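Local atomic coordinates of uncharacterized metal-dependent hydrolase (Pyrococcus furiosus, PDB entry 3ICJ), a protein that is of unknown function but binds two zinc ions and probably hydrolyses carbon-nitrogen bonds other than peptide bonds. Residues Met113-Met122 and Ile137-Leu147; Lys178-Lys186 and Glu205-Ile214. One frame throughout, in Å; residues are numbered along the deposited sequence.

How the contacts relate
Both contacts lie on the same side of the chain's centre, away from the zinc sites, and in series along the chain. Contact 1 comes first. It pairs strand 114-115 with strand 137-142 and so closes a loop that contains helix 122-130. The chain then runs through strands 163-167 and 172-175 into helix 177-183. Contact 2 closes a second loop, over strands 191-192 and 197-199, when helix 200-214 meets helix 177-183. The loops neither nest nor cross. Strand 163-167 borders both contacts: it pairs with 137-142 and carries Phe164, which touches Met179, Ser206 and Ile210. The two contacts meet directly where Phe138 CZ packs on Ile210 CG2, 3.8 Å away.

Contact 1 of 2, residues Met113-Met122 and Ile137-Leu147; sequences MVDLRGVKSM and IFGFGWDQDEL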
loop_
_atom_site.group_PDB
_atom_site.type_symbol
_atom_site.label_atom_id
_atom_site.label_comp_id
_atom_site.label_asym_id
_atom_site.label_seq_id
_atom_site.Cartn_x
_atom_site.Cartn_y
_atom_site.Cartn_z
ATOM N N MET A 113 -10.935 5.368 12.761
ATOM C CA MET A 113 -11.696 6.594 12.576
ATOM C C MET A 113 -13.172 6.379 12.862
ATOM O O MET A 113 -13.706 5.287 12.648
ATOM C CB MET A 113 -11.515 7.152 11.158
ATOM C CG MET A 113 -10.216 7.909 10.950
ATOM S SD MET A 113 -10.283 9.088 9.594
ATOM C CE MET A 113 -10.275 8.037 8.188
ATOM N N VAL A 114 -13.819 7.417 13.380
ATOM C CA VAL A 114 -15.264 7.378 13.581
ATOM C C VAL A 114 -15.955 7.514 12.223
ATOM O O VAL A 114 -15.706 8.471 11.491
ATOM C CB VAL A 114 -15.742 8.481 14.579
ATOM C CG1 VAL A 114 -17.275 8.528 14.643
ATOM C CG2 VAL A 114 -15.165 8.233 15.979
ATOM N N ASP A 115 -16.808 6.542 11.901
ATOM C CA ASP A 115 -17.584 6.513 10.652
ATOM C C ASP A 115 -18.840 7.403 10.715
ATOM O O ASP A 115 -19.795 7.092 11.435
ATOM C CB ASP A 115 -17.972 5.059 10.338
ATOM C CG ASP A 115 -18.444 4.855 8.901
ATOM O OD1 ASP A 115 -18.696 5.843 8.173
ATOM O OD2 ASP A 115 -18.569 3.678 8.498
ATOM N N LEU A 116 -18.835 8.490 9.938
ATOM C CA LEU A 116 -19.927 9.482 9.933
ATOM C C LEU A 116 -20.710 9.538 8.620
ATOM O O LEU A 116 -21.397 10.529 8.355
ATOM C CB LEU A 116 -19.409 10.895 10.256
ATOM C CG LEU A 116 -18.709 11.210 11.581
ATOM C CD1 LEU A 116 -18.200 12.660 11.589
ATOM C CD2 LEU A 116 -19.620 10.944 12.785
ATOM N N ARG A 117 -20.603 8.495 7.799
ATOM C CA ARG A 117 -21.330 8.440 6.526
ATOM C C ARG A 117 -22.822 8.193 6.761
ATOM O O ARG A 117 -23.194 7.299 7.525
ATOM C CB ARG A 117 -20.745 7.358 5.607
ATOM C CG ARG A 117 -19.373 7.698 5.034
ATOM C CD ARG A 117 -18.780 6.526 4.279
ATOM N NE ARG A 117 -18.327 5.460 5.174
ATOM C CZ ARG A 117 -18.034 4.222 4.784
ATOM N NH1 ARG A 117 -18.149 3.875 3.507
ATOM N NH2 ARG A 117 -17.630 3.322 5.675
ATOM N N GLY A 118 -23.663 9.000 6.118
ATOM C CA GLY A 118 -25.116 8.856 6.221
ATOM C C GLY A 118 -25.753 9.411 7.487
ATOM O O GLY A 118 -26.910 9.100 7.781
ATOM N N VAL A 119 -25.009 10.230 8.237
ATOM C CA VAL A 119 -25.524 10.890 9.451
ATOM C C VAL A 119 -26.519 12.000 9.083
ATOM O O VAL A 119 -26.195 12.897 8.295
ATOM C CB VAL A 119 -24.378 11.464 10.331
ATOM C CG1 VAL A 119 -24.926 12.308 11.437
ATOM C CG2 VAL A 119 -23.560 10.355 10.932
ATOM N N LYS A 120 -27.715 11.941 9.667
ATOM C CA LYS A 120 -28.831 12.787 9.237
ATOM C C LYS A 120 -28.999 14.115 9.986
ATOM O O LYS A 120 -29.675 15.023 9.492
ATOM C CB LYS A 120 -30.142 11.993 9.264
ATOM C CG LYS A 120 -30.159 10.755 8.360
ATOM C CD LYS A 120 -29.964 11.119 6.895
ATOM C CE LYS A 120 -29.944 9.880 6.024
ATOM N NZ LYS A 120 -29.261 10.206 4.744
ATOM N N SER A 121 -28.402 14.230 11.171
ATOM C CA SER A 121 -28.527 15.457 11.966
ATOM C C SER A 121 -27.266 15.733 12.777
ATOM O O SER A 121 -26.490 14.817 13.052
ATOM C CB SER A 121 -29.762 15.402 12.890
ATOM O OG SER A 121 -29.552 14.565 14.022
ATOM N N MET A 122 -27.076 16.996 13.162
ATOM C CA MET A 122 -25.936 17.391 14.003
ATOM C C MET A 122 -25.937 16.694 15.375
ATOM O O MET A 122 -24.874 16.444 15.943
ATOM C CB MET A 122 -25.863 18.921 14.160
ATOM C CG MET A 122 -24.440 19.470 14.454
ATOM S SD MET A 122 -23.235 19.167 13.146
ATOM C CE MET A 122 -24.105 19.849 11.729
ATOM N N ILE A 137 -10.089 12.463 18.735
ATOM C CA ILE A 137 -11.092 11.766 17.920
ATOM C C ILE A 137 -10.992 12.191 16.462
ATOM O O ILE A 137 -11.276 13.342 16.134
ATOM C CB ILE A 137 -12.550 12.017 18.408
ATOM C CG1 ILE A 137 -12.716 11.641 19.884
ATOM C CG2 ILE A 137 -13.549 11.232 17.547
ATOM C CD1 ILE A 137 -13.917 12.297 20.538
ATOM N N PHE A 138 -10.604 11.249 15.605
ATOM C CA PHE A 138 -10.591 11.428 14.157
ATOM C C PHE A 138 -11.802 10.745 13.541
ATOM O O PHE A 138 -12.199 9.669 13.970
ATOM C CB PHE A 138 -9.295 10.870 13.541
ATOM C CG PHE A 138 -8.047 11.563 14.036
ATOM C CD1 PHE A 138 -7.685 12.819 13.541
ATOM C CD2 PHE A 138 -7.250 10.975 15.013
ATOM C CE1 PHE A 138 -6.533 13.475 14.005
ATOM C CE2 PHE A 138 -6.096 11.620 15.485
ATOM C CZ PHE A 138 -5.737 12.874 14.976
ATOM N N GLY A 139 -12.385 11.391 12.538
ATOM C CA GLY A 139 -13.553 10.851 11.848
ATOM C C GLY A 139 -13.626 11.319 10.410
ATOM O O GLY A 139 -12.831 12.158 9.990
ATOM N N PHE A 140 -14.594 10.789 9.661
ATOM C CA PHE A 140 -14.686 11.032 8.222
ATOM C C PHE A 140 -16.102 10.812 7.696
ATOM O O PHE A 140 -16.913 10.131 8.332
ATOM C CB PHE A 140 -13.722 10.104 7.456
ATOM C CG PHE A 140 -14.193 8.669 7.378
ATOM C CD1 PHE A 140 -14.890 8.205 6.258
ATOM C CD2 PHE A 140 -13.947 7.777 8.426
ATOM C CE1 PHE A 140 -15.348 6.887 6.189
ATOM C CE2 PHE A 140 -14.397 6.450 8.361
ATOM C CZ PHE A 140 -15.093 6.008 7.241
ATOM N N GLY A 141 -16.374 11.357 6.515
ATOM C CA GLY A 141 -17.551 10.976 5.753
ATOM C C GLY A 141 -18.837 11.753 5.961
ATOM O O GLY A 141 -19.876 11.345 5.447
ATOM N N TRP A 142 -18.791 12.858 6.707
ATOM C CA TRP A 142 -19.975 13.716 6.835
ATOM C C TRP A 142 -20.249 14.533 5.564
ATOM O O TRP A 142 -19.368 14.731 4.726
ATOM C CB TRP A 142 -19.896 14.628 8.067
ATOM C CG TRP A 142 -18.732 15.596 8.090
ATOM C CD1 TRP A 142 -17.539 15.420 8.745
ATOM C CD2 TRP A 142 -18.653 16.891 7.456
ATOM N NE1 TRP A 142 -16.725 16.514 8.557
ATOM C CE2 TRP A 142 -17.380 17.432 7.773
ATOM C CE3 TRP A 142 -19.531 17.646 6.658
ATOM C CZ2 TRP A 142 -16.961 18.699 7.313
ATOM C CZ3 TRP A 142 -19.107 18.901 6.191
ATOM C CH2 TRP A 142 -17.837 19.415 6.529
ATOM N N ASP A 143 -21.476 15.026 5.456
ATOM C CA ASP A 143 -21.928 15.792 4.303
ATOM C C ASP A 143 -22.965 16.770 4.837
ATOM O O ASP A 143 -23.921 16.361 5.506
ATOM C CB ASP A 143 -22.542 14.835 3.267
ATOM C CG ASP A 143 -22.867 15.502 1.924
ATOM O OD1 ASP A 143 -23.064 16.734 1.850
ATOM O OD2 ASP A 143 -22.947 14.758 0.922
ATOM N N GLN A 144 -22.771 18.057 4.544
ATOM C CA GLN A 144 -23.660 19.122 5.043
ATOM C C GLN A 144 -25.085 19.071 4.465
ATOM O O GLN A 144 -26.011 19.604 5.071
ATOM C CB GLN A 144 -23.041 20.513 4.839
ATOM C CG GLN A 144 -23.037 21.026 3.395
ATOM C CD GLN A 144 -21.838 20.554 2.579
ATOM O OE1 GLN A 144 -20.984 19.787 3.048
ATOM N NE2 GLN A 144 -21.769 21.023 1.346
ATOM N N ASP A 145 -25.245 18.428 3.308
ATOM C CA ASP A 145 -26.564 18.208 2.698
ATOM C C ASP A 145 -27.368 17.174 3.471
ATOM O O ASP A 145 -28.567 17.357 3.685
ATOM C CB ASP A 145 -26.425 17.766 1.240
ATOM C CG ASP A 145 -25.704 18.793 0.385
ATOM O OD1 ASP A 145 -25.881 20.008 0.622
ATOM O OD2 ASP A 145 -24.962 18.378 -0.529
ATOM N N GLU A 146 -26.696 16.099 3.887
ATOM C CA GLU A 146 -27.300 15.053 4.718
ATOM C C GLU A 146 -27.586 15.549 6.145
ATOM O O GLU A 146 -28.563 15.136 6.770
ATOM C CB GLU A 146 -26.401 13.810 4.751
ATOM C CG GLU A 146 -26.189 13.136 3.391
ATOM C CD GLU A 146 -25.113 12.045 3.411
ATOM O OE1 GLU A 146 -24.207 12.082 4.272
ATOM O OE2 GLU A 146 -25.167 11.143 2.547
ATOM N N LEU A 147 -26.737 16.448 6.635
ATOM C CA LEU A 147 -26.861 17.048 7.969
ATOM C C LEU A 147 -27.934 18.139 8.067
ATOM O O LEU A 147 -28.538 18.321 9.126
ATOM C CB LEU A 147 -25.516 17.646 8.399
ATOM C CG LEU A 147 -24.400 16.701 8.824
ATOM C CD1 LEU A 147 -23.062 17.407 8.726
ATOM C CD2 LEU A 147 -24.645 16.185 10.234
#
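A short parallel strand pair forms the edge of a six-stranded mixed sheet. Val114 N donates to Phe138 O at 2.8 Å, nearly straight and on a lone pair in the carbonyl plane. Val114 O accepts from Phe140 N at 3.2 Å, and Leu116 N bonds Phe140 O at 3.0 Å. On the sheet face bearing Asp115 and Phe140, three side chains gather round the Phe140 ring, brought near by CG lying between N and carbonyl carbon (chi1 75°). Met113 CE lies 3.7 Å from Phe140 CD2, and its SD, 5.2 Å from the ring centroid, makes an oblique Met-aromatic contact. Arg117 NE approaches Phe140 CE1 at 3.5 Å, also obliquely. Asp115 OD1 comes 3.7 Å from Phe140 CZ, with the carboxylate and ring planes 18° apart. The guanidinium is held side-on by Asp115, with NE to OD1 and NH2 to OD2. Arg117 N reaches the same OD1 from the opposite face of the carboxylate, which makes an Asx turn and limits rotation of the acid. Val114 CG2 meets Ile137 CG2 on the other sheet face. Leu116 CD1 touches Trp142 CD1, while Trp142 NE1 bonds Leu165 O. At the end of the type II beta turn 116-119 and just after, Leu147 CD2 packs against Ser121 O at 3.6 Å and touches Val119 CG1 and Met122 CE. With helix 122-130 as crossover, the arrangement is a beta-alpha-beta unit.

Contact 2 of 2, residues Lys178-Lys186 and Glu205-Ile214; sequences KMIDLLNLK and ESRKIINEKI
Leu183 pushes its two methyl branches among Ser206, Ile209, Ile210 and Ile214, as a knob into a hole. CD2 enters between the isoleucines, 3.7 Å from Ile209 CG2 and also close to Ile214 CD1. The other branch, CD1, lies 3.4 Å from Ser206 OG. That hydroxyl bonds Ala202 O within its own helix, so the leucine methyl meets a polar atom that already has a partner. With chi1 at -74°, Leu183 CG is anti to the carbonyl carbon, and this turns the branched end toward helix 205-214. Met179, one helical turn earlier, brings only its terminal methyl. CE lies 3.8 Å from Ile210 CG1 and 4.0 Å from Ile214 CD1, and the side chain meets Ile210 at about a right angle. Leu182 CD1 adds a looser touch on Ile214 CG2 at 4.3 Å. Asn184 leaves the helix with positive phi, and after it Leu185 continues the apolar seam. Its CD1 lies 3.6 Å from Ser206 OG, and CD2 reaches Glu205 CG at 3.8 Å, the two side chains running antiparallel alongside each other. No hydrogen bond crosses the interface. Phe164 of strand 163-167 touches Met179, Ser206 and Ile210, and Met175 of strand 172-175 touches Leu183 and Ser206. The axes of segments 178-183 and 205-214 approach to 10.9 Å at 77°, a steep, apolar helix-helix crossing, with both helices packed against the mixed sheet.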
loop_
_atom_site.group_PDB
_atom_site.type_symbol
_atom_site.label_atom_id
_atom_site.label_comp_id
_atom_site.label_asym_id
_atom_site.label_seq_id
_atom_site.Cartn_x
_atom_site.Cartn_y
_atom_site.Cartn_z
ATOM N N LYS A 178 -10.195 22.935 20.742
ATOM C CA LYS A 178 -9.051 22.191 21.290
ATOM C C LYS A 178 -8.082 21.764 20.188
ATOM O O LYS A 178 -6.867 21.942 20.313
ATOM C CB LYS A 178 -9.520 20.961 22.074
ATOM C CG LYS A 178 -9.924 21.263 23.504
ATOM C CD LYS A 178 -10.052 19.994 24.306
ATOM C CE LYS A 178 -9.886 20.264 25.798
ATOM N NZ LYS A 178 -11.097 20.890 26.387
ATOM N N MET A 179 -8.638 21.234 19.103
ATOM C CA MET A 179 -7.861 20.833 17.946
ATOM C C MET A 179 -7.209 22.049 17.256
ATOM O O MET A 179 -6.040 21.992 16.889
ATOM C CB MET A 179 -8.747 20.038 16.978
ATOM C CG MET A 179 -7.998 19.277 15.887
ATOM S SD MET A 179 -7.014 17.874 16.481
ATOM C CE MET A 179 -5.569 18.361 15.601
ATOM N N ILE A 180 -7.959 23.142 17.102
ATOM C CA ILE A 180 -7.436 24.399 16.531
ATOM C C ILE A 180 -6.213 24.894 17.325
ATOM O O ILE A 180 -5.196 25.296 16.733
ATOM C CB ILE A 180 -8.539 25.517 16.490
ATOM C CG1 ILE A 180 -9.530 25.241 15.362
ATOM C CG2 ILE A 180 -7.935 26.905 16.274
ATOM C CD1 ILE A 180 -10.867 25.910 15.529
ATOM N N ASP A 181 -6.319 24.827 18.656
ATOM C CA ASP A 181 -5.259 25.259 19.582
ATOM C C ASP A 181 -3.990 24.414 19.441
ATOM O O ASP A 181 -2.872 24.925 19.587
ATOM C CB ASP A 181 -5.746 25.207 21.044
ATOM C CG ASP A 181 -6.779 26.294 21.383
ATOM O OD1 ASP A 181 -6.991 27.238 20.582
ATOM O OD2 ASP A 181 -7.366 26.207 22.487
ATOM N N LEU A 182 -4.166 23.122 19.169
ATOM C CA LEU A 182 -3.027 22.226 18.972
ATOM C C LEU A 182 -2.313 22.479 17.644
ATOM O O LEU A 182 -1.093 22.317 17.550
ATOM C CB LEU A 182 -3.445 20.756 19.083
ATOM C CG LEU A 182 -3.889 20.185 20.437
ATOM C CD1 LEU A 182 -4.153 18.690 20.287
ATOM C CD2 LEU A 182 -2.873 20.443 21.563
ATOM N N LEU A 183 -3.064 22.896 16.627
ATOM C CA LEU A 183 -2.495 23.099 15.288
ATOM C C LEU A 183 -1.713 24.398 15.124
ATOM O O LEU A 183 -0.655 24.400 14.496
ATOM C CB LEU A 183 -3.577 22.989 14.195
ATOM C CG LEU A 183 -4.113 21.592 13.842
ATOM C CD1 LEU A 183 -5.109 21.699 12.714
ATOM C CD2 LEU A 183 -3.006 20.645 13.419
ATOM N N ASN A 184 -2.238 25.491 15.680
ATOM C CA ASN A 184 -1.650 26.819 15.515
ATOM C C ASN A 184 -1.386 27.226 14.056
ATOM O O ASN A 184 -0.303 27.722 13.734
ATOM C CB ASN A 184 -0.378 26.963 16.360
ATOM C CG ASN A 184 -0.624 27.720 17.636
ATOM O OD1 ASN A 184 -0.016 28.761 17.869
ATOM N ND2 ASN A 184 -1.543 27.221 18.460
ATOM N N LEU A 185 -2.376 27.000 13.189
ATOM C CA LEU A 185 -2.277 27.344 11.764
ATOM C C LEU A 185 -2.219 28.849 11.554
ATOM O O LEU A 185 -2.862 29.597 12.285
ATOM C CB LEU A 185 -3.496 26.823 11.004
ATOM C CG LEU A 185 -3.809 25.333 10.972
ATOM C CD1 LEU A 185 -5.203 25.179 10.394
ATOM C CD2 LEU A 185 -2.768 24.573 10.156
ATOM N N LYS A 186 -1.457 29.275 10.546
ATOM C CA LYS A 186 -1.375 30.688 10.163
ATOM C C LYS A 186 -2.652 31.065 9.404
ATOM O O LYS A 186 -3.227 30.206 8.727
ATOM C CB LYS A 186 -0.122 30.940 9.306
ATOM C CG LYS A 186 1.182 30.491 9.963
ATOM C CD LYS A 186 2.390 30.803 9.102
ATOM C CE LYS A 186 3.635 30.150 9.671
ATOM N NZ LYS A 186 4.866 30.767 9.098
ATOM N N GLU A 205 -1.643 20.987 5.282
ATOM C CA GLU A 205 -0.787 21.423 6.399
ATOM C C GLU A 205 -1.274 20.909 7.771
ATOM O O GLU A 205 -0.455 20.499 8.599
ATOM C CB GLU A 205 -0.630 22.956 6.388
ATOM C CG GLU A 205 -0.103 23.609 7.675
ATOM C CD GLU A 205 1.428 23.653 7.795
ATOM O OE1 GLU A 205 1.925 24.562 8.497
ATOM O OE2 GLU A 205 2.140 22.802 7.209
ATOM N N SER A 206 -2.592 20.922 7.992
ATOM C CA SER A 206 -3.205 20.316 9.187
ATOM C C SER A 206 -2.813 18.851 9.347
ATOM O O SER A 206 -2.417 18.449 10.440
ATOM C CB SER A 206 -4.739 20.409 9.166
ATOM O OG SER A 206 -5.189 21.744 9.309
ATOM N N ARG A 207 -2.927 18.090 8.265
ATOM C CA ARG A 207 -2.540 16.692 8.224
ATOM C C ARG A 207 -1.068 16.543 8.579
ATOM O O ARG A 207 -0.708 15.699 9.365
ATOM C CB ARG A 207 -2.747 16.138 6.821
ATOM C CG ARG A 207 -4.123 15.646 6.483
ATOM C CD ARG A 207 -4.028 14.762 5.245
ATOM N NE ARG A 207 -5.260 14.616 4.482
ATOM C CZ ARG A 207 -5.534 15.276 3.363
ATOM N NH1 ARG A 207 -4.685 16.175 2.885
ATOM N NH2 ARG A 207 -6.675 15.051 2.721
ATOM N N LYS A 208 -0.226 17.363 7.968
ATOM C CA LYS A 208 1.224 17.307 8.168
ATOM C C LYS A 208 1.563 17.531 9.646
ATOM O O LYS A 208 2.352 16.770 10.217
ATOM C CB LYS A 208 1.930 18.332 7.274
ATOM C CG LYS A 208 3.454 18.397 7.424
ATOM C CD LYS A 208 4.031 19.649 6.762
ATOM C CE LYS A 208 4.703 19.333 5.443
ATOM N NZ LYS A 208 6.099 18.866 5.677
ATOM N N ILE A 209 0.937 18.548 10.257
ATOM C CA ILE A 209 1.165 18.873 11.669
ATOM C C ILE A 209 0.661 17.750 12.592
ATOM O O ILE A 209 1.341 17.364 13.546
ATOM C CB ILE A 209 0.565 20.261 12.068
ATOM C CG1 ILE A 209 1.316 21.402 11.358
ATOM C CG2 ILE A 209 0.663 20.471 13.569
ATOM C CD1 ILE A 209 0.561 22.746 11.333
ATOM N N ILE A 210 -0.513 17.216 12.280
ATOM C CA ILE A 210 -1.057 16.060 12.994
ATOM C C ILE A 210 -0.089 14.862 12.970
ATOM O O ILE A 210 0.250 14.299 14.020
ATOM C CB ILE A 210 -2.454 15.678 12.445
ATOM C CG1 ILE A 210 -3.486 16.696 12.925
ATOM C CG2 ILE A 210 -2.840 14.242 12.880
ATOM C CD1 ILE A 210 -4.789 16.724 12.125
ATOM N N ASN A 211 0.391 14.521 11.778
ATOM C CA ASN A 211 1.270 13.366 11.585
ATOM C C ASN A 211 2.669 13.512 12.178
ATOM O O ASN A 211 3.237 12.542 12.683
ATOM C CB ASN A 211 1.400 13.023 10.096
ATOM C CG ASN A 211 0.101 12.519 9.489
ATOM O OD1 ASN A 211 -0.801 12.051 10.190
ATOM N ND2 ASN A 211 0.000 12.615 8.170
ATOM N N GLU A 212 3.222 14.717 12.105
ATOM C CA GLU A 212 4.595 14.964 12.530
ATOM C C GLU A 212 4.742 15.484 13.966
ATOM O O GLU A 212 5.682 15.100 14.662
ATOM C CB GLU A 212 5.292 15.915 11.552
ATOM C CG GLU A 212 5.373 15.375 10.130
ATOM C CD GLU A 212 6.044 16.337 9.162
ATOM O OE1 GLU A 212 6.368 15.902 8.042
ATOM O OE2 GLU A 212 6.247 17.520 9.512
ATOM N N LYS A 213 3.831 16.358 14.392
ATOM C CA LYS A 213 3.915 16.978 15.721
ATOM C C LYS A 213 3.014 16.354 16.799
ATOM O O LYS A 213 3.481 16.089 17.896
ATOM C CB LYS A 213 3.664 18.493 15.648
ATOM C CG LYS A 213 3.933 19.208 16.975
ATOM C CD LYS A 213 3.494 20.665 16.995
ATOM C CE LYS A 213 3.779 21.271 18.371
ATOM N NZ LYS A 213 3.303 22.671 18.485
ATOM N N ILE A 214 1.738 16.123 16.486
ATOM C CA ILE A 214 0.727 15.776 17.509
ATOM C C ILE A 214 0.656 14.282 17.872
ATOM O O ILE A 214 0.689 13.925 19.056
ATOM C CB ILE A 214 -0.666 16.309 17.104
ATOM C CG1 ILE A 214 -0.606 17.829 16.947
ATOM C CG2 ILE A 214 -1.729 15.916 18.126
ATOM C CD1 ILE A 214 -1.630 18.368 15.992
#